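Local coordinates for Hut operon positive regulatory protein (Bacillus subtilis, PDB 4H4L), which binds regulatory sequences on the mRNA in the presence of histidine, suppressing transcription termination and so activating the hut operon for histidine utilization, at residues R11-L16 and A122-G127. The protein carries 1 engineered substitution. Sequence-based numbering, arbitrary orientation.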
ATOM      1  N   ARG A  11     -21.637   0.239 -14.831  1.00 64.99           N
ATOM      2  CA  ARG A  11     -22.796  -0.562 -14.463  1.00 65.12           C
ATOM      3  C   ARG A  11     -23.112  -1.566 -15.562  1.00 68.65           C
ATOM      4  O   ARG A  11     -23.420  -2.724 -15.279  1.00 72.37           O
ATOM      5  CB  ARG A  11     -24.006   0.307 -14.098  1.00 74.57           C
ATOM      6  CG  ARG A  11     -24.799   0.891 -15.259  1.00 75.67           C
ATOM      7  CD  ARG A  11     -25.982   1.736 -14.789  1.00 77.43           C
ATOM      8  NE  ARG A  11     -27.015   0.964 -14.098  1.00 81.20           N
ATOM      9  CZ  ARG A  11     -27.957   0.244 -14.708  1.00 82.59           C
ATOM     10  NH1 ARG A  11     -28.003   0.178 -16.034  1.00 84.64           N
ATOM     11  NH2 ARG A  11     -28.853  -0.424 -13.994  1.00 77.03           N
ATOM     12  N   LEU A  12     -22.969  -1.118 -16.808  1.00 63.96           N
ATOM     13  CA  LEU A  12     -23.221  -1.932 -17.987  1.00 60.47           C
ATOM     14  C   LEU A  12     -22.380  -3.191 -18.020  1.00 64.87           C
ATOM     15  O   LEU A  12     -22.928  -4.301 -18.008  1.00 57.38           O
ATOM     16  CB  LEU A  12     -22.977  -1.117 -19.255  1.00 59.79           C
ATOM     17  CG  LEU A  12     -24.201  -0.331 -19.700  1.00 60.63           C
ATOM     18  CD1 LEU A  12     -23.862   0.585 -20.864  1.00 59.04           C
ATOM     19  CD2 LEU A  12     -25.281  -1.331 -20.074  1.00 58.35           C
ATOM     20  N   SER A  13     -21.053  -2.997 -18.069  1.00 66.39           N
ATOM     21  CA  SER A  13     -20.063  -4.073 -17.984  1.00 59.06           C
ATOM     22  C   SER A  13     -20.325  -4.986 -16.791  1.00 57.08           C
ATOM     23  O   SER A  13     -20.172  -6.213 -16.879  1.00 60.04           O
ATOM     24  CB  SER A  13     -18.672  -3.474 -17.855  1.00 57.17           C
ATOM     25  OG  SER A  13     -18.575  -2.737 -16.656  1.00 57.86           O
ATOM     26  N   VAL A  14     -20.717  -4.382 -15.672  1.00 56.40           N
ATOM     27  CA  VAL A  14     -21.006  -5.128 -14.448  1.00 57.94           C
ATOM     28  C   VAL A  14     -22.304  -5.950 -14.518  1.00 59.94           C
ATOM     29  O   VAL A  14     -22.285  -7.161 -14.244  1.00 55.93           O
ATOM     30  CB  VAL A  14     -21.001  -4.193 -13.232  1.00 59.32           C
ATOM     31  CG1 VAL A  14     -21.470  -4.933 -12.002  1.00 58.65           C
ATOM     32  CG2 VAL A  14     -19.598  -3.657 -13.005  1.00 62.09           C
ATOM     33  N   LEU A  15     -23.415  -5.299 -14.886  1.00 59.90           N
ATOM     34  CA  LEU A  15     -24.659  -6.014 -15.175  1.00 62.97           C
ATOM     35  C   LEU A  15     -24.371  -7.097 -16.210  1.00 62.31           C
ATOM     36  O   LEU A  15     -24.892  -8.214 -16.141  1.00 65.59           O
ATOM     37  CB  LEU A  15     -25.740  -5.059 -15.695  1.00 65.56           C
ATOM     38  CG  LEU A  15     -26.477  -4.145 -14.697  1.00 70.31           C
ATOM     39  CD1 LEU A  15     -26.589  -2.735 -15.252  1.00 70.47           C
ATOM     40  CD2 LEU A  15     -27.854  -4.671 -14.270  1.00 67.52           C
ATOM     41  N   LEU A  16     -23.509  -6.764 -17.157  1.00 58.14           N
ATOM     42  CA  LEU A  16     -23.171  -7.685 -18.222  1.00 66.40           C
ATOM     43  C   LEU A  16     -22.486  -8.917 -17.654  1.00 70.06           C
ATOM     44  O   LEU A  16     -22.871 -10.049 -17.947  1.00 79.94           O
ATOM     45  CB  LEU A  16     -22.285  -6.995 -19.260  1.00 62.33           C
ATOM     46  CG  LEU A  16     -21.522  -7.875 -20.243  1.00 66.13           C
ATOM     47  CD1 LEU A  16     -22.483  -8.659 -21.143  1.00 63.68           C
ATOM     48  CD2 LEU A  16     -20.557  -6.996 -21.041  1.00 60.78           C
ATOM     49  N   ALA A 122     -13.310   0.090 -19.405  1.00 47.12           N
ATOM     50  CA  ALA A 122     -13.705  -0.371 -18.096  1.00 47.97           C
ATOM     51  C   ALA A 122     -13.401  -1.823 -18.052  1.00 49.35           C
ATOM     52  O   ALA A 122     -13.830  -2.544 -18.931  1.00 50.48           O
ATOM     53  CB  ALA A 122     -15.183  -0.149 -17.851  1.00 46.26           C
ATOM     54  N   VAL A 123     -12.626  -2.233 -17.049  1.00 46.66           N
ATOM     55  CA  VAL A 123     -12.268  -3.615 -16.865  1.00 45.01           C
ATOM     56  C   VAL A 123     -12.969  -4.061 -15.585  1.00 47.13           C
ATOM     57  O   VAL A 123     -12.717  -3.506 -14.524  1.00 50.95           O
ATOM     58  CB  VAL A 123     -10.749  -3.747 -16.786  1.00 46.92           C
ATOM     59  CG1 VAL A 123     -10.346  -5.194 -16.705  1.00 45.34           C
ATOM     60  CG2 VAL A 123     -10.098  -3.103 -18.007  1.00 50.64           C
ATOM     61  N   SER A 124     -13.908  -4.994 -15.686  1.00 42.78           N
ATOM     62  CA  SER A 124     -14.712  -5.352 -14.525  1.00 44.24           C
ATOM     63  C   SER A 124     -14.443  -6.798 -14.208  1.00 43.12           C
ATOM     64  O   SER A 124     -14.492  -7.633 -15.102  1.00 38.40           O
ATOM     65  CB  SER A 124     -16.217  -5.153 -14.793  1.00 51.97           C
ATOM     66  OG  SER A 124     -16.532  -3.799 -15.118  1.00 54.82           O
ATOM     67  N   LEU A 125     -14.151  -7.097 -12.945  1.00 42.00           N
ATOM     68  CA  LEU A 125     -13.761  -8.444 -12.570  1.00 41.58           C
ATOM     69  C   LEU A 125     -14.794  -9.035 -11.627  1.00 42.98           C
ATOM     70  O   LEU A 125     -15.235  -8.333 -10.728  1.00 46.97           O
ATOM     71  CB  LEU A 125     -12.422  -8.373 -11.859  1.00 38.63           C
ATOM     72  CG  LEU A 125     -11.238  -7.901 -12.688  1.00 37.55           C
ATOM     73  CD1 LEU A 125     -10.047  -7.656 -11.778  1.00 36.05           C
ATOM     74  CD2 LEU A 125     -10.898  -8.969 -13.710  1.00 38.50           C
ATOM     75  N   TYR A 126     -15.189 -10.296 -11.826  1.00 41.31           N
ATOM     76  CA  TYR A 126     -16.017 -11.002 -10.828  1.00 42.33           C
ATOM     77  C   TYR A 126     -15.699 -12.481 -10.675  1.00 40.79           C
ATOM     78  O   TYR A 126     -15.405 -13.162 -11.630  1.00 48.42           O
ATOM     79  CB  TYR A 126     -17.531 -10.797 -11.047  1.00 47.69           C
ATOM     80  CG  TYR A 126     -18.387 -11.622 -10.104  1.00 50.98           C
ATOM     81  CD1 TYR A 126     -19.009 -12.804 -10.538  1.00 53.64           C
ATOM     82  CD2 TYR A 126     -18.534 -11.253  -8.765  1.00 50.88           C
ATOM     83  CE1 TYR A 126     -19.766 -13.583  -9.671  1.00 53.91           C
ATOM     84  CE2 TYR A 126     -19.281 -12.025  -7.891  1.00 53.99           C
ATOM     85  CZ  TYR A 126     -19.892 -13.180  -8.345  1.00 57.89           C
ATOM     86  OH  TYR A 126     -20.633 -13.929  -7.465  1.00 58.65           O
ATOM     87  N   GLY A 127     -15.784 -12.986  -9.453  1.00 43.89           N
ATOM     88  CA  GLY A 127     -15.520 -14.389  -9.209  1.00 40.20           C
ATOM     89  C   GLY A 127     -15.167 -14.642  -7.766  1.00 40.77           C
ATOM     90  O   GLY A 127     -15.564 -13.924  -6.877  1.00 43.81           O
TER
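Helix residues 11-16 and strand residues 122-126 run in broadly the same direction, their axes 31° apart and 8.4 Å from each other at the closest, with Val14 CA facing Ser124 CA at 6.3 Å. The small side chains at the interface are consistent with so near an approach, and two serines form its centre. Ser124 OG donates a hydrogen bond of 2.8 Å to Ser13 OG, hydroxyl to hydroxyl. With chi1 at 63°, Ser13 OG lies between its own backbone N and carbonyl carbon, a position from which its single proton turns back to the carbonyl oxygen of Gly10, with that of Ile9 as a second acceptor. The hydroxyl thus ties the preceding turn of the helix to the strand. Replacing Ser13 by an alanine is likely to leave the buried Ser124 hydroxyl without this acceptor and the Gly10 and Ile9 carbonyls without the hydroxyl donor. Val14 adds the apolar flank: its CG2 branch rests 3.7 Å from Ser124 OG, while its side chain also packs on Phe141 and Val143 of the adjoining strand. At the other end of the contact Ala122 CB comes loosely, at 4.4 Å, to Ser13 OG. Strand alternation turns Val123 away, onto helix 70-87. The arrangement is that of an alpha-beta-alpha sandwich, its four-stranded antiparallel sheet carrying helix 9-17 on one face and helix 70-87 on the other.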